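Local coordinates for MAU2 chromatid cohesion factor homolog (Saccharomyces cerevisiae, PDB 4XDN), which forms a complex with SCC2 that is required for cohesin to associate with chromosomes, and so takes part in sister chromatid cohesion, at residues A[163-168]-A[174-179]; A[179-184]-A[211-216]; A[185-190]-A[197-202]. One frame throughout, in Å; residues are numbered along the deposited sequence.

In the fold
All three contacts use helix 170-189, which takes a different neighbour at each stage along its length: antiparallel helices 147-165 in contact 1 and 193-206 in contact 3, and the roughly co-directional helix 212-228 in contact 2. Contact 1 comes first along the chain; contact 3 falls wholly between the two halves of contact 2. Centre to centre, contacts 1 and 2 lie about 12 Å apart, contacts 2 and 3 about 11 Å, and contacts 1 and 3 about 17 Å. Val184 carries contact 2 onto Ser199 and Phe200 of contact 3. The packing is consistent with the TPR-like array of the Scc4/Mau2 family. Another protein chain packs against contacts 1 and 2 but does not touch contact 3.

Contact 1 of 3, residues A[163-168]-A[174-179]; sequences YMVNLQ and NWASVF
Met164 reaches across an antiparallel helical hairpin, from the end of helix 147-165 onto Ala176, Trp175 and Phe179 of helix 170-189. The backbones come close here, with the CA atoms of Met164 and Ala176 5.7 Å apart. Starting at the root, Met164 CB lies 3.9 Å from Ala176 CB, CB against CB where the two backbones are nearest. The chain then runs nearly straight through CG to SD, which sits 5.3 Å from the centroid of the Phe179 ring, an oblique Met-aromatic contact 47° off the ring normal. At chi3 (53°) the chain bends and turns the methyl back against the second helix. There Met164 CE comes close to Trp175 CB, at 3.3 Å. Its approach to the backbone N of Ala176, 3.1 Å, is unusually short and the exact value doubtful, while Phe179 CD2 is a looser neighbour. Met130 of helix 126-144 also touches Met164, Trp175 and Phe179, and Trp175 packs on an apolar side chain of another protein chain. Gln173 NE2 bonds to the O atoms of Val165 and Leu167 in the turn. Beside the methionine, Val165 adds a lighter touch, CG1 to Ala176 CB at 4.0 Å.

Contact 2 of 3, residues A[179-184]-A[211-216]; sequences FQYVGV and SQWKWF
Tyr181 and Trp213 mark the closest backbone approach, 10.6 Å between their CA atoms, so it is long aromatic side chains that span the space between helix 170-189 and helix 212-228. These are next-but-one neighbours in the helical array, with helix 193-206 between them in the chain. The CB of Tyr181 is directed toward the other helix, and the residue meets two partners. Tyr181 CB lies 4.3 Å from Trp213 CH2, at the far corner of the indole, and the tyrosine ring pairs obliquely with that of Phe216, with the planes at 55° and the centroids 5.9 Å apart. The nearest ring carbons are Tyr181 CE1 and Phe216 CE2, 4.2 Å apart, while Tyr181 OH comes to the edge of the Phe216 ring, near its plane, 4.1 Å from Phe216 CZ. Phe216 gets there because its CG stands opposite the backbone N (chi1 162°), which swings the ring toward the tyrosine. Tyr181 and Phe216 also pack on apolar side chains of another protein chain. Trp213 NE1 bonds to Ser177 OG, one helical turn before Tyr181, which tethers the indole to helix 170-189. Ser211 is the N-cap of its helix, its OG accepting from Lys214 N at 3.1 Å.

Contact 3 of 3, residues A[185-190]-A[197-202]; sequences MLCIKL and KTSFHG
Two residues from each helix, Cys187 and Ile188 on one and Ser199 and Phe200 on the other, make this contact, where helix 170-189 turns round into the antiparallel helix 193-206 to form a helical hairpin. The backbones stand well apart for such near neighbours in sequence: the closest CA pairs are Cys187 with Ser199 at 8.6 Å and Ile188 with Lys197 at 9.5 Å. The two segments therefore meet through a few side-chain ends, with no hydrogen bond between them.

The apolar part is carried by Ile188 and Phe200. With chi2 at 173° the isoleucine extends its longer branch toward the second helix, and its terminal CD1 lies 4.2 Å from Phe200 CE2, approaching the ring obliquely. The same ring is shared with others: Val184, one turn earlier on helix 170-189, packs on it, and Tyr221 of helix 212-228 stacks with it. Phe200 thus links three consecutive helices. Val196 also touches Ile188 and Cys187, so the start of helix 193-206 covers this side of the first helix.

The remaining pair is a thiol and a hydroxyl that do not bond to each other. The CB of Cys187 is directed toward the second helix, and the residue is buried. The hydroxyl of Ser199 is engaged within its own helix, hydrogen-bonded to Arg195 O one turn back. Cys187 SG and Ser199 OG face each other at 4.5 Å, a loose approach too long for a bond.

Contact 1 of 3, residues A[163-168]-A[174-179]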
loop_
_atom_site.group_PDB
_atom_site.type_symbol
_atom_site.label_atom_id
_atom_site.label_comp_id
_atom_site.label_asym_id
_atom_site.label_seq_id
_atom_site.Cartn_x
_atom_site.Cartn_y
_atom_site.Cartn_z
ATOM N N TYR A 163 28.241 -0.061 -18.864
ATOM C CA TYR A 163 29.454 0.679 -19.181
ATOM C C TYR A 163 30.282 0.930 -17.925
ATOM O O TYR A 163 31.508 0.871 -17.958
ATOM C CB TYR A 163 29.099 2.000 -19.879
ATOM C CG TYR A 163 29.871 3.208 -19.398
ATOM C CD1 TYR A 163 31.202 3.394 -19.740
ATOM C CD2 TYR A 163 29.256 4.177 -18.618
ATOM C CE1 TYR A 163 31.905 4.503 -19.303
ATOM C CE2 TYR A 163 29.948 5.287 -18.175
ATOM C CZ TYR A 163 31.272 5.447 -18.522
ATOM O OH TYR A 163 31.958 6.554 -18.084
ATOM N N MET A 164 29.608 1.183 -16.809
ATOM C CA MET A 164 30.294 1.573 -15.582
ATOM C C MET A 164 30.892 0.399 -14.816
ATOM O O MET A 164 31.948 0.539 -14.197
ATOM C CB MET A 164 29.334 2.337 -14.679
ATOM C CG MET A 164 28.932 3.673 -15.255
ATOM S SD MET A 164 27.518 4.405 -14.429
ATOM C CE MET A 164 28.075 4.349 -12.744
ATOM N N VAL A 165 30.228 -0.754 -14.843
ATOM C CA VAL A 165 30.770 -1.931 -14.172
ATOM C C VAL A 165 32.089 -2.356 -14.814
ATOM O O VAL A 165 32.890 -3.046 -14.185
ATOM C CB VAL A 165 29.785 -3.125 -14.194
ATOM C CG1 VAL A 165 28.547 -2.805 -13.373
ATOM C CG2 VAL A 165 29.413 -3.507 -15.626
ATOM N N ASN A 166 32.317 -1.936 -16.056
ATOM C CA ASN A 166 33.561 -2.255 -16.758
ATOM C C ASN A 166 34.728 -1.371 -16.321
ATOM O O ASN A 166 35.869 -1.602 -16.718
ATOM C CB ASN A 166 33.370 -2.135 -18.271
ATOM C CG ASN A 166 32.773 -3.387 -18.883
ATOM O OD1 ASN A 166 33.444 -4.415 -18.996
ATOM N ND2 ASN A 166 31.512 -3.307 -19.288
ATOM N N LEU A 167 34.436 -0.359 -15.512
ATOM C CA LEU A 167 35.474 0.478 -14.919
ATOM C C LEU A 167 35.859 -0.090 -13.558
ATOM O O LEU A 167 35.001 -0.257 -12.688
ATOM C CB LEU A 167 34.989 1.923 -14.781
ATOM C CG LEU A 167 34.565 2.606 -16.084
ATOM C CD1 LEU A 167 33.700 3.819 -15.795
ATOM C CD2 LEU A 167 35.783 3.002 -16.906
ATOM N N GLN A 168 37.141 -0.390 -13.371
ATOM C CA GLN A 168 37.590 -1.027 -12.137
ATOM C C GLN A 168 37.596 -0.055 -10.959
ATOM O O GLN A 168 37.827 -0.456 -9.818
ATOM C CB GLN A 168 38.989 -1.628 -12.321
ATOM C CG GLN A 168 40.140 -0.623 -12.297
ATOM C CD GLN A 168 41.498 -1.303 -12.253
ATOM O OE1 GLN A 168 41.827 -2.121 -13.112
ATOM N NE2 GLN A 168 42.289 -0.973 -11.237
ATOM N N ASN A 174 30.485 1.980 -7.332
ATOM C CA ASN A 174 29.418 2.403 -6.432
ATOM C C ASN A 174 28.321 3.147 -7.176
ATOM O O ASN A 174 27.138 2.923 -6.933
ATOM C CB ASN A 174 29.974 3.283 -5.314
ATOM C CG ASN A 174 30.665 2.481 -4.233
ATOM O OD1 ASN A 174 30.060 2.131 -3.223
ATOM N ND2 ASN A 174 31.941 2.183 -4.441
ATOM N N TRP A 175 28.712 4.033 -8.081
ATOM C CA TRP A 175 27.735 4.736 -8.896
ATOM C C TRP A 175 26.917 3.751 -9.730
ATOM O O TRP A 175 25.723 3.947 -9.940
ATOM C CB TRP A 175 28.415 5.744 -9.820
ATOM C CG TRP A 175 28.658 7.094 -9.221
ATOM C CD1 TRP A 175 29.859 7.723 -9.072
ATOM C CD2 TRP A 175 27.668 7.991 -8.705
ATOM N NE1 TRP A 175 29.679 8.955 -8.491
ATOM C CE2 TRP A 175 28.342 9.142 -8.253
ATOM C CE3 TRP A 175 26.277 7.930 -8.575
ATOM C CZ2 TRP A 175 27.674 10.224 -7.682
ATOM C CZ3 TRP A 175 25.615 9.004 -8.007
ATOM C CH2 TRP A 175 26.315 10.136 -7.569
ATOM N N ALA A 176 27.566 2.695 -10.211
ATOM C CA ALA A 176 26.881 1.673 -10.996
ATOM C C ALA A 176 25.803 0.997 -10.158
ATOM O O ALA A 176 24.758 0.604 -10.670
ATOM C CB ALA A 176 27.872 0.644 -11.518
ATOM N N SER A 177 26.066 0.875 -8.862
ATOM C CA SER A 177 25.111 0.292 -7.931
ATOM C C SER A 177 23.886 1.192 -7.760
ATOM O O SER A 177 22.754 0.711 -7.698
ATOM C CB SER A 177 25.783 0.051 -6.579
ATOM O OG SER A 177 24.908 -0.572 -5.658
ATOM N N VAL A 178 24.123 2.497 -7.686
ATOM C CA VAL A 178 23.040 3.467 -7.587
ATOM C C VAL A 178 22.126 3.365 -8.805
ATOM O O VAL A 178 20.906 3.400 -8.676
ATOM C CB VAL A 178 23.589 4.911 -7.454
ATOM C CG1 VAL A 178 22.481 5.961 -7.580
ATOM C CG2 VAL A 178 24.314 5.077 -6.127
ATOM N N PHE A 179 22.713 3.225 -9.987
ATOM C CA PHE A 179 21.916 3.212 -11.206
ATOM C C PHE A 179 21.311 1.840 -11.487
ATOM O O PHE A 179 20.332 1.731 -12.225
ATOM C CB PHE A 179 22.759 3.693 -12.385
ATOM C CG PHE A 179 22.935 5.182 -12.406
ATOM C CD1 PHE A 179 21.912 6.001 -12.854
ATOM C CD2 PHE A 179 24.101 5.766 -11.945
ATOM C CE1 PHE A 179 22.055 7.373 -12.860
ATOM C CE2 PHE A 179 24.250 7.140 -11.952
ATOM C CZ PHE A 179 23.225 7.943 -12.408
#

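Contact 2 of 3, residues A[179-184]-A[211-216]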
loop_
_atom_site.group_PDB
_atom_site.type_symbol
_atom_site.label_atom_id
_atom_site.label_comp_id
_atom_site.label_asym_id
_atom_site.label_seq_id
_atom_site.Cartn_x
_atom_site.Cartn_y
_atom_site.Cartn_z
ATOM N N PHE A 179 22.713 3.225 -9.987
ATOM C CA PHE A 179 21.916 3.212 -11.206
ATOM C C PHE A 179 21.311 1.840 -11.487
ATOM O O PHE A 179 20.332 1.731 -12.225
ATOM C CB PHE A 179 22.759 3.693 -12.385
ATOM C CG PHE A 179 22.935 5.182 -12.406
ATOM C CD1 PHE A 179 21.912 6.001 -12.854
ATOM C CD2 PHE A 179 24.101 5.766 -11.945
ATOM C CE1 PHE A 179 22.055 7.373 -12.860
ATOM C CE2 PHE A 179 24.250 7.140 -11.952
ATOM C CZ PHE A 179 23.225 7.943 -12.408
ATOM N N GLN A 180 21.872 0.798 -10.885
ATOM C CA GLN A 180 21.207 -0.496 -10.881
ATOM C C GLN A 180 19.895 -0.354 -10.121
ATOM O O GLN A 180 18.864 -0.873 -10.538
ATOM C CB GLN A 180 22.085 -1.573 -10.246
ATOM C CG GLN A 180 23.098 -2.189 -11.195
ATOM C CD GLN A 180 23.862 -3.336 -10.561
ATOM O OE1 GLN A 180 24.888 -3.129 -9.911
ATOM N NE2 GLN A 180 23.361 -4.553 -10.743
ATOM N N TYR A 181 19.949 0.372 -9.009
ATOM C CA TYR A 181 18.773 0.634 -8.191
ATOM C C TYR A 181 17.757 1.490 -8.941
ATOM O O TYR A 181 16.552 1.289 -8.805
ATOM C CB TYR A 181 19.183 1.311 -6.881
ATOM C CG TYR A 181 18.093 2.133 -6.236
ATOM C CD1 TYR A 181 17.107 1.532 -5.465
ATOM C CD2 TYR A 181 18.057 3.514 -6.386
ATOM C CE1 TYR A 181 16.112 2.281 -4.870
ATOM C CE2 TYR A 181 17.069 4.270 -5.798
ATOM C CZ TYR A 181 16.096 3.649 -5.041
ATOM O OH TYR A 181 15.110 4.407 -4.449
ATOM N N VAL A 182 18.244 2.442 -9.731
ATOM C CA VAL A 182 17.370 3.256 -10.569
ATOM C C VAL A 182 16.653 2.361 -11.570
ATOM O O VAL A 182 15.450 2.492 -11.780
ATOM C CB VAL A 182 18.153 4.358 -11.318
ATOM C CG1 VAL A 182 17.281 5.036 -12.379
ATOM C CG2 VAL A 182 18.687 5.386 -10.335
ATOM N N GLY A 183 17.403 1.449 -12.178
ATOM C CA GLY A 183 16.841 0.498 -13.121
ATOM C C GLY A 183 15.721 -0.324 -12.510
ATOM O O GLY A 183 14.671 -0.503 -13.123
ATOM N N VAL A 184 15.950 -0.823 -11.299
ATOM C CA VAL A 184 14.938 -1.581 -10.571
ATOM C C VAL A 184 13.663 -0.758 -10.424
ATOM O O VAL A 184 12.564 -1.249 -10.689
ATOM C CB VAL A 184 15.443 -2.004 -9.168
ATOM C CG1 VAL A 184 14.326 -2.662 -8.344
ATOM C CG2 VAL A 184 16.620 -2.954 -9.291
ATOM N N SER A 211 25.910 -3.441 5.260
ATOM C CA SER A 211 26.070 -2.019 4.985
ATOM C C SER A 211 24.706 -1.339 4.982
ATOM O O SER A 211 23.686 -1.974 4.707
ATOM C CB SER A 211 26.772 -1.799 3.642
ATOM O OG SER A 211 25.947 -2.194 2.561
ATOM N N GLN A 212 24.697 -0.047 5.293
ATOM C CA GLN A 212 23.471 0.742 5.280
ATOM C C GLN A 212 22.819 0.697 3.905
ATOM O O GLN A 212 21.595 0.639 3.780
ATOM C CB GLN A 212 23.769 2.190 5.676
ATOM C CG GLN A 212 22.572 3.119 5.611
ATOM C CD GLN A 212 22.908 4.524 6.062
ATOM O OE1 GLN A 212 23.935 5.083 5.674
ATOM N NE2 GLN A 212 22.047 5.102 6.894
ATOM N N TRP A 213 23.656 0.717 2.876
ATOM C CA TRP A 213 23.193 0.718 1.497
ATOM C C TRP A 213 22.449 -0.572 1.152
ATOM O O TRP A 213 21.355 -0.527 0.590
ATOM C CB TRP A 213 24.384 0.927 0.557
ATOM C CG TRP A 213 24.051 0.875 -0.902
ATOM C CD1 TRP A 213 24.640 0.084 -1.844
ATOM C CD2 TRP A 213 23.059 1.649 -1.593
ATOM N NE1 TRP A 213 24.078 0.315 -3.074
ATOM C CE2 TRP A 213 23.107 1.271 -2.948
ATOM C CE3 TRP A 213 22.138 2.622 -1.197
ATOM C CZ2 TRP A 213 22.267 1.828 -3.910
ATOM C CZ3 TRP A 213 21.305 3.173 -2.153
ATOM C CH2 TRP A 213 21.376 2.776 -3.493
ATOM N N LYS A 214 23.028 -1.719 1.494
ATOM C CA LYS A 214 22.392 -2.996 1.186
ATOM C C LYS A 214 21.082 -3.160 1.946
ATOM O O LYS A 214 20.072 -3.563 1.375
ATOM C CB LYS A 214 23.318 -4.168 1.510
ATOM C CG LYS A 214 22.649 -5.521 1.303
ATOM C CD LYS A 214 23.633 -6.678 1.303
ATOM C CE LYS A 214 22.914 -7.978 0.972
ATOM N NZ LYS A 214 23.819 -9.157 0.957
ATOM N N TRP A 215 21.108 -2.849 3.238
ATOM C CA TRP A 215 19.920 -2.964 4.072
ATOM C C TRP A 215 18.823 -2.014 3.607
ATOM O O TRP A 215 17.640 -2.327 3.718
ATOM C CB TRP A 215 20.268 -2.695 5.538
ATOM C CG TRP A 215 20.737 -3.917 6.280
ATOM C CD1 TRP A 215 20.272 -5.193 6.135
ATOM C CD2 TRP A 215 21.764 -3.977 7.279
ATOM N NE1 TRP A 215 20.942 -6.041 6.982
ATOM C CE2 TRP A 215 21.866 -5.322 7.692
ATOM C CE3 TRP A 215 22.608 -3.027 7.862
ATOM C CZ2 TRP A 215 22.773 -5.738 8.665
ATOM C CZ3 TRP A 215 23.510 -3.442 8.826
ATOM C CH2 TRP A 215 23.585 -4.785 9.218
ATOM N N PHE A 216 19.213 -0.859 3.081
ATOM C CA PHE A 216 18.243 0.063 2.505
ATOM C C PHE A 216 17.569 -0.560 1.286
ATOM O O PHE A 216 16.347 -0.540 1.159
ATOM C CB PHE A 216 18.907 1.380 2.108
ATOM C CG PHE A 216 18.094 2.190 1.140
ATOM C CD1 PHE A 216 16.931 2.822 1.552
ATOM C CD2 PHE A 216 18.482 2.307 -0.183
ATOM C CE1 PHE A 216 16.175 3.560 0.662
ATOM C CE2 PHE A 216 17.728 3.043 -1.077
ATOM C CZ PHE A 216 16.571 3.670 -0.653
#

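Contact 3 of 3, residues A[185-190]-A[197-202]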
loop_
_atom_site.group_PDB
_atom_site.type_symbol
_atom_site.label_atom_id
_atom_site.label_comp_id
_atom_site.label_asym_id
_atom_site.label_seq_id
_atom_site.Cartn_x
_atom_site.Cartn_y
_atom_site.Cartn_z
ATOM N N MET A 185 13.814 0.493 -10.000
ATOM C CA MET A 185 12.663 1.361 -9.792
ATOM C C MET A 185 11.910 1.588 -11.097
ATOM O O MET A 185 10.689 1.744 -11.091
ATOM C CB MET A 185 13.097 2.703 -9.192
ATOM C CG MET A 185 13.590 2.622 -7.749
ATOM S SD MET A 185 12.525 1.606 -6.699
ATOM C CE MET A 185 12.529 2.536 -5.179
ATOM N N LEU A 186 12.636 1.592 -12.211
ATOM C CA LEU A 186 12.014 1.746 -13.521
ATOM C C LEU A 186 11.270 0.472 -13.911
ATOM O O LEU A 186 10.219 0.529 -14.551
ATOM C CB LEU A 186 13.062 2.095 -14.582
ATOM C CG LEU A 186 13.744 3.460 -14.440
ATOM C CD1 LEU A 186 14.893 3.591 -15.427
ATOM C CD2 LEU A 186 12.750 4.591 -14.634
ATOM N N CYS A 187 11.810 -0.679 -13.524
ATOM C CA CYS A 187 11.144 -1.949 -13.786
ATOM C C CYS A 187 9.836 -2.037 -13.005
ATOM O O CYS A 187 8.829 -2.511 -13.526
ATOM C CB CYS A 187 12.053 -3.129 -13.427
ATOM S SG CYS A 187 13.360 -3.459 -14.623
ATOM N N ILE A 188 9.853 -1.577 -11.757
ATOM C CA ILE A 188 8.651 -1.586 -10.925
ATOM C C ILE A 188 7.539 -0.777 -11.589
ATOM O O ILE A 188 6.405 -1.241 -11.695
ATOM C CB ILE A 188 8.927 -1.022 -9.512
ATOM C CG1 ILE A 188 9.855 -1.967 -8.745
ATOM C CG2 ILE A 188 7.620 -0.843 -8.735
ATOM C CD1 ILE A 188 10.332 -1.427 -7.409
ATOM N N LYS A 189 7.874 0.429 -12.037
ATOM C CA LYS A 189 6.904 1.303 -12.689
ATOM C C LYS A 189 6.366 0.688 -13.979
ATOM O O LYS A 189 5.217 0.926 -14.353
ATOM C CB LYS A 189 7.533 2.668 -12.983
ATOM C CG LYS A 189 7.797 3.516 -11.744
ATOM C CD LYS A 189 6.506 3.839 -11.008
ATOM C CE LYS A 189 6.717 4.905 -9.946
ATOM N NZ LYS A 189 5.440 5.269 -9.273
ATOM N N LEU A 190 7.197 -0.100 -14.653
ATOM C CA LEU A 190 6.787 -0.770 -15.883
ATOM C C LEU A 190 6.088 -2.096 -15.594
ATOM O O LEU A 190 5.641 -2.783 -16.514
ATOM C CB LEU A 190 7.997 -1.002 -16.788
ATOM C CG LEU A 190 8.513 0.230 -17.533
ATOM C CD1 LEU A 190 9.877 -0.049 -18.144
ATOM C CD2 LEU A 190 7.528 0.661 -18.613
ATOM N N LYS A 197 12.463 -8.679 -9.547
ATOM C CA LYS A 197 13.021 -9.656 -8.618
ATOM C C LYS A 197 14.433 -10.058 -9.025
ATOM O O LYS A 197 15.327 -10.171 -8.184
ATOM C CB LYS A 197 12.119 -10.888 -8.548
ATOM C CG LYS A 197 10.716 -10.589 -8.054
ATOM C CD LYS A 197 9.740 -11.684 -8.442
ATOM C CE LYS A 197 8.328 -11.349 -7.990
ATOM N NZ LYS A 197 7.335 -12.307 -8.548
ATOM N N THR A 198 14.625 -10.273 -10.323
ATOM C CA THR A 198 15.935 -10.614 -10.864
ATOM C C THR A 198 16.925 -9.477 -10.638
ATOM O O THR A 198 18.080 -9.710 -10.281
ATOM C CB THR A 198 15.849 -10.928 -12.373
ATOM O OG1 THR A 198 15.094 -12.130 -12.571
ATOM C CG2 THR A 198 17.240 -11.103 -12.987
ATOM N N SER A 199 16.467 -8.246 -10.851
ATOM C CA SER A 199 17.335 -7.081 -10.714
ATOM C C SER A 199 17.664 -6.810 -9.252
ATOM O O SER A 199 18.800 -6.476 -8.924
ATOM C CB SER A 199 16.686 -5.848 -11.345
ATOM O OG SER A 199 16.490 -6.032 -12.736
ATOM N N PHE A 200 16.671 -6.949 -8.377
ATOM C CA PHE A 200 16.899 -6.774 -6.944
ATOM C C PHE A 200 17.960 -7.752 -6.454
ATOM O O PHE A 200 18.905 -7.365 -5.768
ATOM C CB PHE A 200 15.604 -6.975 -6.150
ATOM C CG PHE A 200 14.942 -5.693 -5.722
ATOM C CD1 PHE A 200 15.598 -4.802 -4.887
ATOM C CD2 PHE A 200 13.655 -5.390 -6.137
ATOM C CE1 PHE A 200 14.992 -3.628 -4.490
ATOM C CE2 PHE A 200 13.044 -4.218 -5.739
ATOM C CZ PHE A 200 13.714 -3.335 -4.915
ATOM N N HIS A 201 17.792 -9.020 -6.812
ATOM C CA HIS A 201 18.719 -10.067 -6.397
ATOM C C HIS A 201 20.134 -9.784 -6.899
ATOM O O HIS A 201 21.097 -9.857 -6.136
ATOM C CB HIS A 201 18.246 -11.429 -6.906
ATOM C CG HIS A 201 19.058 -12.578 -6.394
ATOM N ND1 HIS A 201 20.238 -12.977 -6.982
ATOM C CD2 HIS A 201 18.857 -13.413 -5.346
ATOM C CE1 HIS A 201 20.731 -14.010 -6.319
ATOM N NE2 HIS A 201 19.912 -14.293 -5.322
ATOM N N GLY A 202 20.252 -9.463 -8.183
ATOM C CA GLY A 202 21.542 -9.153 -8.769
ATOM C C GLY A 202 22.146 -7.916 -8.134
ATOM O O GLY A 202 23.353 -7.842 -7.905
#